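Local coordinates for amine Dehydrogenase (Pseudomonas putida, PDB 1JMX), which probably serves as the beta-propeller subunit of a three-chain, heme c-containing enzyme that oxidises amines and passes on their electrons, at residues K123-V129 with R142-R148; L60-G65 with G91-Y95; K104-A108 with D172-G176; V150-R154 with Y199-Q204. All coordinates share one frame; numbering follows the deposited sequence.

In the fold
The chain is a beta propeller, and the four contacts run from its middle to its outside. The centre of contact 4 lies about 4 Å from the centre of the chain and is buried, as is contact 2; contacts 1 and 3 are partly buried and farther out. Contact 1 is mainly backbone pairing within one blade. Contact 3 starts from strand 105-115, the neighbour of 126-131 in that blade, and crosses to a turn of the next. Contact 2 brings the preceding blade against strand 89-99 of the same sheet, mixing backbone bonds, rings and water. Contact 4 relies mostly on apolar packing by Leu152, with Arg154 as its polar end, and it touches contact 2 where Phe200 stacks on Tyr95.

Contact 1 (K123-V129 with R142-R148); sequences KPPRLEV and RTFPMPR
Leu127 and Phe144 face each other as an antiparallel hydrogen-bonded pair in a beta hairpin, where strand 142-145 folds back along strand 126-131 and forms the edge of a propeller blade. Leu127 N reaches Phe144 O at 2.8 Å, and Phe144 N returns the bond to Leu127 O at 3.0 Å. Beyond the strand, Met146 N still bonds Pro125 O at 3.2 Å, but it approaches from well above the carbonyl plane. The Leu127 and Phe144 side chains run side by side, with Leu127 CD2 4.1 Å from Phe144 CD1. Met146 CG, anti to its carbonyl carbon (chi1 -70°), comes to 3.6 Å from Leu127 CB; both residues then pack on Met171 of the next blade. Arg142 turns one guanidinium face over Val129, and its NH2 forms a salt bridge with Glu105. On the face that carries Glu128 and Thr143, Arg126 NE donates to Glu128 OE2 at 3.0 Å, within the guanidinium plane but from above the carboxylate. At the far end Arg148, whose NH1 is held by Glu134 of another chain (Amine Dehydrogenase), crosses Pro125 at about a right angle, with Pro125 CD 3.9 Å above the guanidinium plane.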
loop_
_atom_site.group_PDB
_atom_site.type_symbol
_atom_site.label_atom_id
_atom_site.label_comp_id
_atom_site.label_asym_id
_atom_site.label_seq_id
_atom_site.Cartn_x
_atom_site.Cartn_y
_atom_site.Cartn_z
ATOM N N LYS B 123 -18.017 15.619 9.312
ATOM C CA LYS B 123 -19.044 16.633 9.141
ATOM C C LYS B 123 -18.988 17.195 7.736
ATOM O O LYS B 123 -18.008 16.996 7.022
ATOM C CB LYS B 123 -18.817 17.765 10.140
ATOM C CG LYS B 123 -18.902 17.358 11.586
ATOM C CD LYS B 123 -20.304 16.930 11.948
ATOM C CE LYS B 123 -20.458 16.824 13.451
ATOM N NZ LYS B 123 -20.044 18.116 14.106
ATOM N N PRO B 124 -20.059 17.882 7.307
ATOM C CA PRO B 124 -20.101 18.476 5.966
ATOM C C PRO B 124 -19.049 19.578 5.844
ATOM O O PRO B 124 -18.701 20.224 6.832
ATOM C CB PRO B 124 -21.513 19.064 5.905
ATOM C CG PRO B 124 -22.296 18.145 6.763
ATOM C CD PRO B 124 -21.384 17.953 7.947
ATOM N N PRO B 125 -18.478 19.763 4.643
ATOM C CA PRO B 125 -17.467 20.813 4.469
ATOM C C PRO B 125 -18.075 22.226 4.532
ATOM O O PRO B 125 -19.296 22.403 4.472
ATOM C CB PRO B 125 -16.906 20.509 3.080
ATOM C CG PRO B 125 -17.138 19.028 2.925
ATOM C CD PRO B 125 -18.528 18.888 3.463
ATOM N N ARG B 126 -17.212 23.226 4.664
ATOM C CA ARG B 126 -17.646 24.622 4.730
ATOM C C ARG B 126 -16.547 25.564 4.279
ATOM O O ARG B 126 -15.375 25.276 4.452
ATOM C CB ARG B 126 -18.066 25.000 6.161
ATOM C CG ARG B 126 -16.948 24.875 7.178
ATOM C CD ARG B 126 -17.404 25.183 8.584
ATOM N NE ARG B 126 -16.359 24.830 9.540
ATOM C CZ ARG B 126 -16.411 23.782 10.354
ATOM N NH1 ARG B 126 -17.466 22.973 10.346
ATOM N NH2 ARG B 126 -15.384 23.516 11.147
ATOM N N LEU B 127 -16.930 26.663 3.644
ATOM C CA LEU B 127 -15.966 27.665 3.220
ATOM C C LEU B 127 -15.911 28.663 4.374
ATOM O O LEU B 127 -16.939 29.020 4.939
ATOM C CB LEU B 127 -16.441 28.387 1.951
ATOM C CG LEU B 127 -15.467 29.428 1.379
ATOM C CD1 LEU B 127 -14.441 28.740 0.481
ATOM C CD2 LEU B 127 -16.222 30.476 0.587
ATOM N N GLU B 128 -14.707 29.051 4.767
ATOM C CA GLU B 128 -14.517 30.019 5.835
ATOM C C GLU B 128 -13.750 31.195 5.252
ATOM O O GLU B 128 -12.755 31.011 4.555
ATOM C CB GLU B 128 -13.741 29.409 6.998
ATOM C CG GLU B 128 -14.489 28.307 7.710
ATOM C CD GLU B 128 -13.765 27.779 8.919
ATOM O OE1 GLU B 128 -12.539 27.958 9.038
ATOM O OE2 GLU B 128 -14.437 27.177 9.762
ATOM N N VAL B 129 -14.254 32.397 5.500
ATOM C CA VAL B 129 -13.641 33.614 5.004
ATOM C C VAL B 129 -12.915 34.282 6.154
ATOM O O VAL B 129 -13.444 34.381 7.255
ATOM C CB VAL B 129 -14.699 34.592 4.457
ATOM C CG1 VAL B 129 -14.029 35.759 3.768
ATOM C CG2 VAL B 129 -15.649 33.876 3.508
ATOM N N ARG B 142 -17.203 34.912 8.023
ATOM C CA ARG B 142 -18.331 34.459 7.223
ATOM C C ARG B 142 -18.066 32.997 6.879
ATOM O O ARG B 142 -16.923 32.619 6.674
ATOM C CB ARG B 142 -18.373 35.276 5.933
ATOM C CG ARG B 142 -19.747 35.573 5.381
ATOM C CD ARG B 142 -19.621 36.355 4.071
ATOM N NE ARG B 142 -18.640 37.417 4.201
ATOM C CZ ARG B 142 -17.629 37.622 3.366
ATOM N NH1 ARG B 142 -17.444 36.851 2.310
ATOM N NH2 ARG B 142 -16.755 38.568 3.632
ATOM N N THR B 143 -19.100 32.165 6.892
ATOM C CA THR B 143 -18.943 30.758 6.531
ATOM C C THR B 143 -20.172 30.241 5.805
ATOM O O THR B 143 -21.297 30.609 6.125
ATOM C CB THR B 143 -18.499 29.812 7.729
ATOM O OG1 THR B 143 -19.363 28.674 7.831
ATOM C CG2 THR B 143 -18.437 30.533 9.036
ATOM N N PHE B 144 -19.934 29.434 4.781
ATOM C CA PHE B 144 -21.005 28.888 3.968
ATOM C C PHE B 144 -20.809 27.397 3.798
ATOM O O PHE B 144 -19.723 26.883 4.040
ATOM C CB PHE B 144 -20.971 29.502 2.566
ATOM C CG PHE B 144 -20.892 30.991 2.547
ATOM C CD1 PHE B 144 -19.669 31.628 2.381
ATOM C CD2 PHE B 144 -22.043 31.762 2.650
ATOM C CE1 PHE B 144 -19.593 33.023 2.315
ATOM C CE2 PHE B 144 -21.980 33.151 2.587
ATOM C CZ PHE B 144 -20.752 33.783 2.418
ATOM N N PRO B 145 -21.874 26.680 3.403
ATOM C CA PRO B 145 -21.788 25.232 3.191
ATOM C C PRO B 145 -21.104 24.941 1.854
ATOM O O PRO B 145 -21.265 25.685 0.886
ATOM C CB PRO B 145 -23.255 24.798 3.182
ATOM C CG PRO B 145 -23.956 25.997 2.634
ATOM C CD PRO B 145 -23.274 27.138 3.339
ATOM N N MET B 146 -20.314 23.876 1.820
ATOM C CA MET B 146 -19.600 23.491 0.611
ATOM C C MET B 146 -19.824 22.024 0.272
ATOM O O MET B 146 -20.129 21.211 1.148
ATOM C CB MET B 146 -18.089 23.714 0.786
ATOM C CG MET B 146 -17.651 25.158 0.831
ATOM S SD MET B 146 -17.953 25.972 -0.732
ATOM C CE MET B 146 -16.565 25.359 -1.719
ATOM N N PRO B 147 -19.769 21.684 -1.023
ATOM C CA PRO B 147 -19.959 20.279 -1.382
ATOM C C PRO B 147 -18.673 19.506 -1.050
ATOM O O PRO B 147 -17.637 20.108 -0.763
ATOM C CB PRO B 147 -20.236 20.340 -2.890
ATOM C CG PRO B 147 -19.553 21.599 -3.337
ATOM C CD PRO B 147 -19.839 22.558 -2.209
ATOM N N ARG B 148 -18.764 18.182 -1.016
ATOM C CA ARG B 148 -17.604 17.339 -0.732
ATOM C C ARG B 148 -16.660 17.273 -1.914
ATOM O O ARG B 148 -17.034 17.625 -3.029
ATOM C CB ARG B 148 -18.026 15.909 -0.410
ATOM C CG ARG B 148 -18.742 15.764 0.879
ATOM C CD ARG B 148 -18.316 14.507 1.581
ATOM N NE ARG B 148 -18.423 14.751 3.001
ATOM C CZ ARG B 148 -17.399 15.010 3.800
ATOM N NH1 ARG B 148 -16.160 15.031 3.347
ATOM N NH2 ARG B 148 -17.642 15.389 5.033
#

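Contact 2 (L60-G65 with G91-Y95); sequences LNNHYG and GRSMY
A tight hairpin turn of one propeller blade, leading from strand 56-61 to strand 66-71, meets the first strand of the next blade here, with Tyr64 resting against Arg92, Ser93 and Tyr95. Three successive residues, Asn62, His63 and Tyr64, take left-handed backbone angles, and the tightly coiled turn offers its carbonyls to the neighbouring strand. Ser93 N donates to Tyr64 O at 2.9 Å, and Arg92 CA adds a CA-H...O contact to that same oxygen. One water donates to both Gly65 O (2.7 Å) and Gly91 O (2.8 Å), carrying the backbone link a step further. His63 O lies over one face of the Arg92 guanidinium, 3.5 Å from Arg92 NE.

The two tyrosines make a T-shaped pair: the edge of Tyr64 points at the face of Tyr95, planes at 84°, with Tyr64 CE2 3.5 Å from Tyr95 CE1. Tyr64 OH donates to Tyr95 OH at 2.8 Å, and Tyr95 OH is also bonded to Thr341, so hydroxyl and ring face together probably hold the rings at this tilt. Leu60 CD1 fills in beside Ser93 O at 3.5 Å. Chains of two other proteins pack on Arg92 and Met94, and the side chain of Arg92 is about 13 Å from the bound heme c. Inward, Tyr95 stacks on Phe200, so the contact spans from the subunit interface to the loop after strand 178-182.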
loop_
_atom_site.group_PDB
_atom_site.type_symbol
_atom_site.label_atom_id
_atom_site.label_comp_id
_atom_site.label_asym_id
_atom_site.label_seq_id
_atom_site.Cartn_x
_atom_site.Cartn_y
_atom_site.Cartn_z
ATOM N N LEU B 60 -0.487 27.391 2.893
ATOM C CA LEU B 60 -1.273 26.362 3.577
ATOM C C LEU B 60 -0.179 25.473 4.150
ATOM O O LEU B 60 0.573 24.851 3.401
ATOM C CB LEU B 60 -2.104 25.553 2.579
ATOM C CG LEU B 60 -3.438 24.921 2.997
ATOM C CD1 LEU B 60 -3.622 23.627 2.219
ATOM C CD2 LEU B 60 -3.525 24.665 4.486
ATOM N N ASN B 61 -0.066 25.453 5.470
ATOM C CA ASN B 61 0.966 24.678 6.132
ATOM C C ASN B 61 0.444 23.988 7.384
ATOM O O ASN B 61 -0.764 23.858 7.578
ATOM C CB ASN B 61 2.124 25.607 6.503
ATOM C CG ASN B 61 3.474 25.064 6.078
ATOM O OD1 ASN B 61 3.568 24.057 5.373
ATOM N ND2 ASN B 61 4.527 25.736 6.503
ATOM N N ASN B 62 1.377 23.526 8.210
ATOM C CA ASN B 62 1.075 22.850 9.470
ATOM C C ASN B 62 0.127 21.670 9.303
ATOM O O ASN B 62 -0.885 21.556 10.002
ATOM C CB ASN B 62 0.518 23.842 10.487
ATOM C CG ASN B 62 0.832 23.449 11.908
ATOM O OD1 ASN B 62 1.914 22.944 12.197
ATOM N ND2 ASN B 62 -0.110 23.676 12.807
ATOM N N HIS B 63 0.461 20.809 8.348
ATOM C CA HIS B 63 -0.314 19.612 8.051
ATOM C C HIS B 63 -1.743 19.876 7.591
ATOM O O HIS B 63 -2.695 19.289 8.113
ATOM C CB HIS B 63 -0.280 18.650 9.243
ATOM C CG HIS B 63 1.105 18.324 9.706
ATOM N ND1 HIS B 63 1.960 17.521 8.984
ATOM C CD2 HIS B 63 1.804 18.736 10.788
ATOM C CE1 HIS B 63 3.127 17.456 9.598
ATOM N NE2 HIS B 63 3.058 18.185 10.696
ATOM N N TYR B 64 -1.872 20.766 6.607
ATOM C CA TYR B 64 -3.160 21.123 6.003
ATOM C C TYR B 64 -4.190 21.679 6.988
ATOM O O TYR B 64 -5.392 21.570 6.755
ATOM C CB TYR B 64 -3.757 19.900 5.286
ATOM C CG TYR B 64 -2.832 19.235 4.280
ATOM C CD1 TYR B 64 -1.725 18.493 4.698
ATOM C CD2 TYR B 64 -3.061 19.357 2.910
ATOM C CE1 TYR B 64 -0.873 17.896 3.784
ATOM C CE2 TYR B 64 -2.213 18.761 1.985
ATOM C CZ TYR B 64 -1.119 18.033 2.427
ATOM O OH TYR B 64 -0.264 17.465 1.509
ATOM N N GLY B 65 -3.727 22.297 8.071
ATOM C CA GLY B 65 -4.654 22.820 9.056
ATOM C C GLY B 65 -4.577 24.298 9.389
ATOM O O GLY B 65 -5.314 24.758 10.258
ATOM N N GLY B 91 -10.215 20.651 11.552
ATOM C CA GLY B 91 -10.403 21.044 10.169
ATOM C C GLY B 91 -9.175 20.943 9.284
ATOM O O GLY B 91 -8.097 21.427 9.625
ATOM N N ARG B 92 -9.366 20.340 8.117
ATOM C CA ARG B 92 -8.298 20.169 7.146
ATOM C C ARG B 92 -8.680 20.748 5.790
ATOM O O ARG B 92 -9.826 20.677 5.369
ATOM C CB ARG B 92 -7.968 18.689 6.970
ATOM C CG ARG B 92 -6.630 18.288 7.526
ATOM C CD ARG B 92 -6.730 17.827 8.955
ATOM N NE ARG B 92 -5.687 18.451 9.760
ATOM C CZ ARG B 92 -4.896 17.807 10.612
ATOM N NH1 ARG B 92 -5.007 16.494 10.785
ATOM N NH2 ARG B 92 -4.011 18.496 11.318
ATOM N N SER B 93 -7.703 21.307 5.098
ATOM C CA SER B 93 -7.943 21.872 3.784
ATOM C C SER B 93 -7.144 21.096 2.717
ATOM O O SER B 93 -5.916 21.065 2.750
ATOM C CB SER B 93 -7.564 23.352 3.787
ATOM O OG SER B 93 -7.697 23.916 2.499
ATOM N N MET B 94 -7.851 20.455 1.791
ATOM C CA MET B 94 -7.205 19.694 0.723
ATOM C C MET B 94 -6.754 20.639 -0.386
ATOM O O MET B 94 -7.340 20.653 -1.471
ATOM C CB MET B 94 -8.166 18.639 0.157
ATOM C CG MET B 94 -7.496 17.540 -0.657
ATOM S SD MET B 94 -6.304 16.576 0.307
ATOM C CE MET B 94 -7.186 16.382 1.837
ATOM N N TYR B 95 -5.709 21.420 -0.101
ATOM C CA TYR B 95 -5.158 22.401 -1.041
ATOM C C TYR B 95 -6.214 23.442 -1.453
ATOM O O TYR B 95 -6.072 24.087 -2.490
ATOM C CB TYR B 95 -4.611 21.700 -2.294
ATOM C CG TYR B 95 -3.465 20.757 -2.027
ATOM C CD1 TYR B 95 -3.691 19.406 -1.766
ATOM C CD2 TYR B 95 -2.158 21.216 -2.017
ATOM C CE1 TYR B 95 -2.642 18.537 -1.497
ATOM C CE2 TYR B 95 -1.097 20.357 -1.751
ATOM C CZ TYR B 95 -1.344 19.021 -1.488
ATOM O OH TYR B 95 -0.294 18.184 -1.187
HETATM O O HOH W 1 -6.844 23.001 11.642
#

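Contact 3 (K104-A108 with D172-G176); sequences KEVYA and DVKTG
The ring of Tyr107 carries Val173 on one face: Val173 CG1 lies 4.0 Å from the centroid of the Tyr107 ring and 21° off its normal, a CH-pi contact. The valine crosses the ring at about a right angle, its CG1 shifted toward the CE2 side, where it is 3.8 Å from Tyr107 CE2. The other methyl, Val173 CG2, reaches past the rim to Tyr107 OH at 3.7 Å. With Tyr107 CG anti to its carbonyl carbon (chi1 -42°), the ring stands up from strand 105-115 to meet the turn.

Beside this apolar patch, Lys174 NZ extends toward Glu105 OE1, a long salt bridge at 3.8 Å. Glu105 has a stronger partner, since its OE2 is taken by Arg142. The turn itself, between strands 168-171 and 178-182 of the next blade, is stiffened from within: Lys174 N donates to Asp172 OD2 at 2.9 Å, which makes an Asx turn, and Gly176 N bonds Asp172 O at 2.7 Å. No hydrogen bond passes between the two segments, so they meet mainly through one valine against one ring, and the loosely paired charges of Lys174 and Glu105 probably add only modest attraction.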
loop_
_atom_site.group_PDB
_atom_site.type_symbol
_atom_site.label_atom_id
_atom_site.label_comp_id
_atom_site.label_asym_id
_atom_site.label_seq_id
_atom_site.Cartn_x
_atom_site.Cartn_y
_atom_site.Cartn_z
ATOM N N LYS B 104 -7.858 41.422 0.595
ATOM C CA LYS B 104 -8.458 41.699 1.898
ATOM C C LYS B 104 -9.064 40.493 2.598
ATOM O O LYS B 104 -9.310 40.532 3.799
ATOM C CB LYS B 104 -9.487 42.829 1.776
ATOM C CG LYS B 104 -8.841 44.206 1.563
ATOM C CD LYS B 104 -9.835 45.236 1.021
ATOM C CE LYS B 104 -11.041 45.382 1.936
ATOM N NZ LYS B 104 -12.139 46.141 1.277
ATOM N N GLU B 105 -9.336 39.431 1.853
ATOM C CA GLU B 105 -9.896 38.222 2.447
ATOM C C GLU B 105 -9.190 36.993 1.905
ATOM O O GLU B 105 -8.615 37.019 0.818
ATOM C CB GLU B 105 -11.385 38.072 2.139
ATOM C CG GLU B 105 -12.214 39.302 2.338
ATOM C CD GLU B 105 -13.694 38.998 2.359
ATOM O OE1 GLU B 105 -14.236 38.472 1.356
ATOM O OE2 GLU B 105 -14.310 39.281 3.405
ATOM N N VAL B 106 -9.246 35.922 2.688
ATOM C CA VAL B 106 -8.670 34.640 2.323
ATOM C C VAL B 106 -9.798 33.627 2.526
ATOM O O VAL B 106 -10.500 33.662 3.535
ATOM C CB VAL B 106 -7.442 34.261 3.211
ATOM C CG1 VAL B 106 -6.938 32.861 2.860
ATOM C CG2 VAL B 106 -6.312 35.271 3.020
ATOM N N TYR B 107 -10.008 32.782 1.526
ATOM C CA TYR B 107 -11.043 31.767 1.576
ATOM C C TYR B 107 -10.382 30.399 1.723
ATOM O O TYR B 107 -9.271 30.181 1.258
ATOM C CB TYR B 107 -11.885 31.812 0.300
ATOM C CG TYR B 107 -12.226 33.214 -0.147
ATOM C CD1 TYR B 107 -11.530 33.820 -1.195
ATOM C CD2 TYR B 107 -13.201 33.958 0.518
ATOM C CE1 TYR B 107 -11.787 35.130 -1.559
ATOM C CE2 TYR B 107 -13.468 35.266 0.159
ATOM C CZ TYR B 107 -12.755 35.849 -0.876
ATOM O OH TYR B 107 -12.997 37.159 -1.202
ATOM N N ALA B 108 -11.067 29.486 2.391
ATOM C CA ALA B 108 -10.538 28.150 2.587
ATOM C C ALA B 108 -11.685 27.196 2.831
ATOM O O ALA B 108 -12.568 27.495 3.630
ATOM C CB ALA B 108 -9.592 28.137 3.778
ATOM N N ASP B 172 -20.255 32.906 -5.319
ATOM C CA ASP B 172 -20.399 34.264 -4.822
ATOM C C ASP B 172 -19.957 34.191 -3.363
ATOM O O ASP B 172 -20.602 33.527 -2.560
ATOM C CB ASP B 172 -21.868 34.681 -4.890
ATOM C CG ASP B 172 -22.085 36.143 -4.551
ATOM O OD1 ASP B 172 -22.992 36.757 -5.145
ATOM O OD2 ASP B 172 -21.369 36.692 -3.696
ATOM N N VAL B 173 -18.877 34.890 -3.019
ATOM C CA VAL B 173 -18.361 34.867 -1.653
ATOM C C VAL B 173 -19.160 35.680 -0.633
ATOM O O VAL B 173 -18.846 35.650 0.551
ATOM C CB VAL B 173 -16.845 35.241 -1.579
ATOM C CG1 VAL B 173 -16.032 34.304 -2.432
ATOM C CG2 VAL B 173 -16.605 36.666 -2.005
ATOM N N LYS B 174 -20.189 36.393 -1.089
ATOM C CA LYS B 174 -21.040 37.194 -0.196
ATOM C C LYS B 174 -22.286 36.411 0.205
ATOM O O LYS B 174 -22.669 36.395 1.378
ATOM C CB LYS B 174 -21.460 38.513 -0.861
ATOM C CG LYS B 174 -20.436 39.636 -0.765
ATOM C CD LYS B 174 -19.064 39.158 -1.236
ATOM C CE LYS B 174 -17.987 40.222 -1.135
ATOM N NZ LYS B 174 -16.634 39.622 -1.394
ATOM N N THR B 175 -22.894 35.743 -0.772
ATOM C CA THR B 175 -24.105 34.960 -0.547
ATOM C C THR B 175 -23.807 33.468 -0.392
ATOM O O THR B 175 -24.615 32.709 0.160
ATOM C CB THR B 175 -25.094 35.115 -1.720
ATOM O OG1 THR B 175 -24.559 34.472 -2.886
ATOM C CG2 THR B 175 -25.344 36.606 -2.032
ATOM N N GLY B 176 -22.659 33.051 -0.919
ATOM C CA GLY B 176 -22.277 31.656 -0.850
ATOM C C GLY B 176 -22.986 30.794 -1.875
ATOM O O GLY B 176 -22.806 29.572 -1.883
#

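Contact 4 (V150-R154 with Y199-Q204); sequences VYLMR and YFWPHQ
Leu152 makes the apolar part of this contact, reaching into the loop 199-204 with both methyls. Leu152 CD2 lies 3.8 Å from Pro202 CD, the two side chains crossing at about a right angle, while Leu152 CD1 meets the edge of the Tyr199 ring, 3.9 Å from Tyr199 CD2. Its chi1 of -60° sets CG anti to the carbonyl carbon, directing the fork at the loop. Alongside, the Tyr151 ring passes obliquely by Tyr199 O, with Tyr151 CD1 at 3.3 Å. That carbonyl oxygen, covered by Tyr151 and by Leu152 CG, is buried without a polar partner in the model.

Among the aromatics, Trp201 CE3 sits over the centre of the Tyr199 ring, 4.0 Å above its plane, and His203 CD2 comes up to the edge of that ring. Trp201 O lies over the His203 ring, toward its rim.

The polar part belongs to Arg154 and to the inside of the loop. The Arg154 guanidinium takes Gln204 CG over one face, and its NH1 comes to 2.7 Å from His203 O. Gln204 OE1 is bonded to Met50 N. Tyr199 OH and His203 NE2 share a hydrogen bond of 2.8 Å, and Gly260 also bonds the hydroxyl. Pro202 centres an inverse gamma turn, with a weak bond from His203 N to Trp201 O. The 199-204 loop lies between strands 178-182 and 209-218 and packs near the middle of the propeller against the start of strand 153-155, consistent with the blade-to-blade connections of a beta propeller.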
loop_
_atom_site.group_PDB
_atom_site.type_symbol
_atom_site.label_atom_id
_atom_site.label_comp_id
_atom_site.label_asym_id
_atom_site.label_seq_id
_atom_site.Cartn_x
_atom_site.Cartn_y
_atom_site.Cartn_z
ATOM N N VAL B 150 -13.933 18.963 -2.620
ATOM C CA VAL B 150 -13.483 20.241 -3.148
ATOM C C VAL B 150 -11.992 20.385 -2.856
ATOM O O VAL B 150 -11.530 20.038 -1.776
ATOM C CB VAL B 150 -14.281 21.429 -2.524
ATOM C CG1 VAL B 150 -13.537 22.745 -2.704
ATOM C CG2 VAL B 150 -15.675 21.519 -3.147
ATOM N N TYR B 151 -11.233 20.826 -3.858
ATOM C CA TYR B 151 -9.802 21.041 -3.709
ATOM C C TYR B 151 -9.416 22.455 -4.171
ATOM O O TYR B 151 -9.879 23.418 -3.573
ATOM C CB TYR B 151 -8.985 19.914 -4.375
ATOM C CG TYR B 151 -9.319 19.594 -5.823
ATOM C CD1 TYR B 151 -8.435 19.936 -6.850
ATOM C CD2 TYR B 151 -10.508 18.948 -6.169
ATOM C CE1 TYR B 151 -8.727 19.652 -8.177
ATOM C CE2 TYR B 151 -10.806 18.660 -7.500
ATOM C CZ TYR B 151 -9.909 19.021 -8.498
ATOM O OH TYR B 151 -10.203 18.793 -9.826
ATOM N N LEU B 152 -8.623 22.600 -5.229
ATOM C CA LEU B 152 -8.201 23.916 -5.723
ATOM C C LEU B 152 -9.288 24.980 -5.950
ATOM O O LEU B 152 -10.375 24.693 -6.445
ATOM C CB LEU B 152 -7.383 23.769 -7.003
ATOM C CG LEU B 152 -6.099 22.958 -6.890
ATOM C CD1 LEU B 152 -5.374 23.001 -8.215
ATOM C CD2 LEU B 152 -5.233 23.513 -5.791
ATOM N N MET B 153 -8.947 26.222 -5.604
ATOM C CA MET B 153 -9.830 27.375 -5.744
ATOM C C MET B 153 -9.009 28.583 -6.179
ATOM O O MET B 153 -7.864 28.738 -5.765
ATOM C CB MET B 153 -10.494 27.719 -4.403
ATOM C CG MET B 153 -11.361 26.626 -3.794
ATOM S SD MET B 153 -12.278 27.205 -2.349
ATOM C CE MET B 153 -10.996 27.986 -1.416
ATOM N N ARG B 154 -9.593 29.433 -7.020
ATOM C CA ARG B 154 -8.924 30.651 -7.478
ATOM C C ARG B 154 -9.961 31.762 -7.574
ATOM O O ARG B 154 -11.046 31.558 -8.100
ATOM C CB ARG B 154 -8.263 30.457 -8.851
ATOM C CG ARG B 154 -7.123 29.431 -8.922
ATOM C CD ARG B 154 -5.895 29.839 -8.144
ATOM N NE ARG B 154 -5.441 31.181 -8.484
ATOM C CZ ARG B 154 -4.699 31.493 -9.543
ATOM N NH1 ARG B 154 -4.315 30.552 -10.401
ATOM N NH2 ARG B 154 -4.312 32.755 -9.726
ATOM N N TYR B 199 -5.134 17.342 -9.177
ATOM C CA TYR B 199 -4.306 18.535 -9.269
ATOM C C TYR B 199 -4.193 19.268 -7.939
ATOM O O TYR B 199 -5.196 19.681 -7.362
ATOM C CB TYR B 199 -4.888 19.472 -10.330
ATOM C CG TYR B 199 -3.868 20.016 -11.293
ATOM C CD1 TYR B 199 -3.386 19.233 -12.344
ATOM C CD2 TYR B 199 -3.382 21.315 -11.160
ATOM C CE1 TYR B 199 -2.450 19.728 -13.229
ATOM C CE2 TYR B 199 -2.441 21.820 -12.050
ATOM C CZ TYR B 199 -1.983 21.019 -13.078
ATOM O OH TYR B 199 -1.060 21.514 -13.960
ATOM N N PHE B 200 -2.963 19.414 -7.458
ATOM C CA PHE B 200 -2.695 20.093 -6.194
ATOM C C PHE B 200 -1.766 21.276 -6.406
ATOM O O PHE B 200 -1.133 21.751 -5.467
ATOM C CB PHE B 200 -2.034 19.127 -5.214
ATOM C CG PHE B 200 -2.832 17.888 -4.960
ATOM C CD1 PHE B 200 -4.210 17.965 -4.751
ATOM C CD2 PHE B 200 -2.216 16.642 -4.960
ATOM C CE1 PHE B 200 -4.961 16.817 -4.549
ATOM C CE2 PHE B 200 -2.956 15.489 -4.759
ATOM C CZ PHE B 200 -4.328 15.573 -4.555
ATOM N N TRP B 201 -1.707 21.768 -7.636
ATOM C CA TRP B 201 -0.815 22.869 -7.958
ATOM C C TRP B 201 -1.550 24.076 -8.559
ATOM O O TRP B 201 -1.840 24.104 -9.751
ATOM C CB TRP B 201 0.293 22.364 -8.895
ATOM C CG TRP B 201 1.016 21.109 -8.368
ATOM C CD1 TRP B 201 2.117 21.077 -7.557
ATOM C CD2 TRP B 201 0.664 19.729 -8.608
ATOM N NE1 TRP B 201 2.468 19.776 -7.279
ATOM C CE2 TRP B 201 1.595 18.930 -7.908
ATOM C CE3 TRP B 201 -0.349 19.094 -9.343
ATOM C CZ2 TRP B 201 1.546 17.529 -7.922
ATOM C CZ3 TRP B 201 -0.396 17.699 -9.354
ATOM C CH2 TRP B 201 0.544 16.937 -8.648
ATOM N N PRO B 202 -1.915 25.060 -7.713
ATOM C CA PRO B 202 -2.615 26.266 -8.169
ATOM C C PRO B 202 -1.595 27.243 -8.773
ATOM O O PRO B 202 -1.114 28.160 -8.097
ATOM C CB PRO B 202 -3.230 26.805 -6.875
ATOM C CG PRO B 202 -2.179 26.466 -5.859
ATOM C CD PRO B 202 -1.783 25.055 -6.241
ATOM N N HIS B 203 -1.248 27.014 -10.037
ATOM C CA HIS B 203 -0.282 27.855 -10.733
ATOM C C HIS B 203 -0.770 29.293 -10.878
ATOM O O HIS B 203 -1.919 29.544 -11.238
ATOM C CB HIS B 203 -0.014 27.349 -12.159
ATOM C CG HIS B 203 0.200 25.871 -12.274
ATOM N ND1 HIS B 203 1.391 25.262 -11.951
ATOM C CD2 HIS B 203 -0.596 24.897 -12.767
ATOM C CE1 HIS B 203 1.324 23.979 -12.245
ATOM N NE2 HIS B 203 0.127 23.733 -12.743
ATOM N N GLN B 204 0.121 30.232 -10.592
ATOM C CA GLN B 204 -0.165 31.644 -10.771
ATOM C C GLN B 204 0.691 31.978 -11.998
ATOM O O GLN B 204 1.756 32.584 -11.894
ATOM C CB GLN B 204 0.257 32.454 -9.541
ATOM C CG GLN B 204 -0.626 32.198 -8.324
ATOM C CD GLN B 204 -0.344 33.144 -7.172
ATOM O OE1 GLN B 204 0.803 33.338 -6.775
ATOM N NE2 GLN B 204 -1.399 33.735 -6.622
#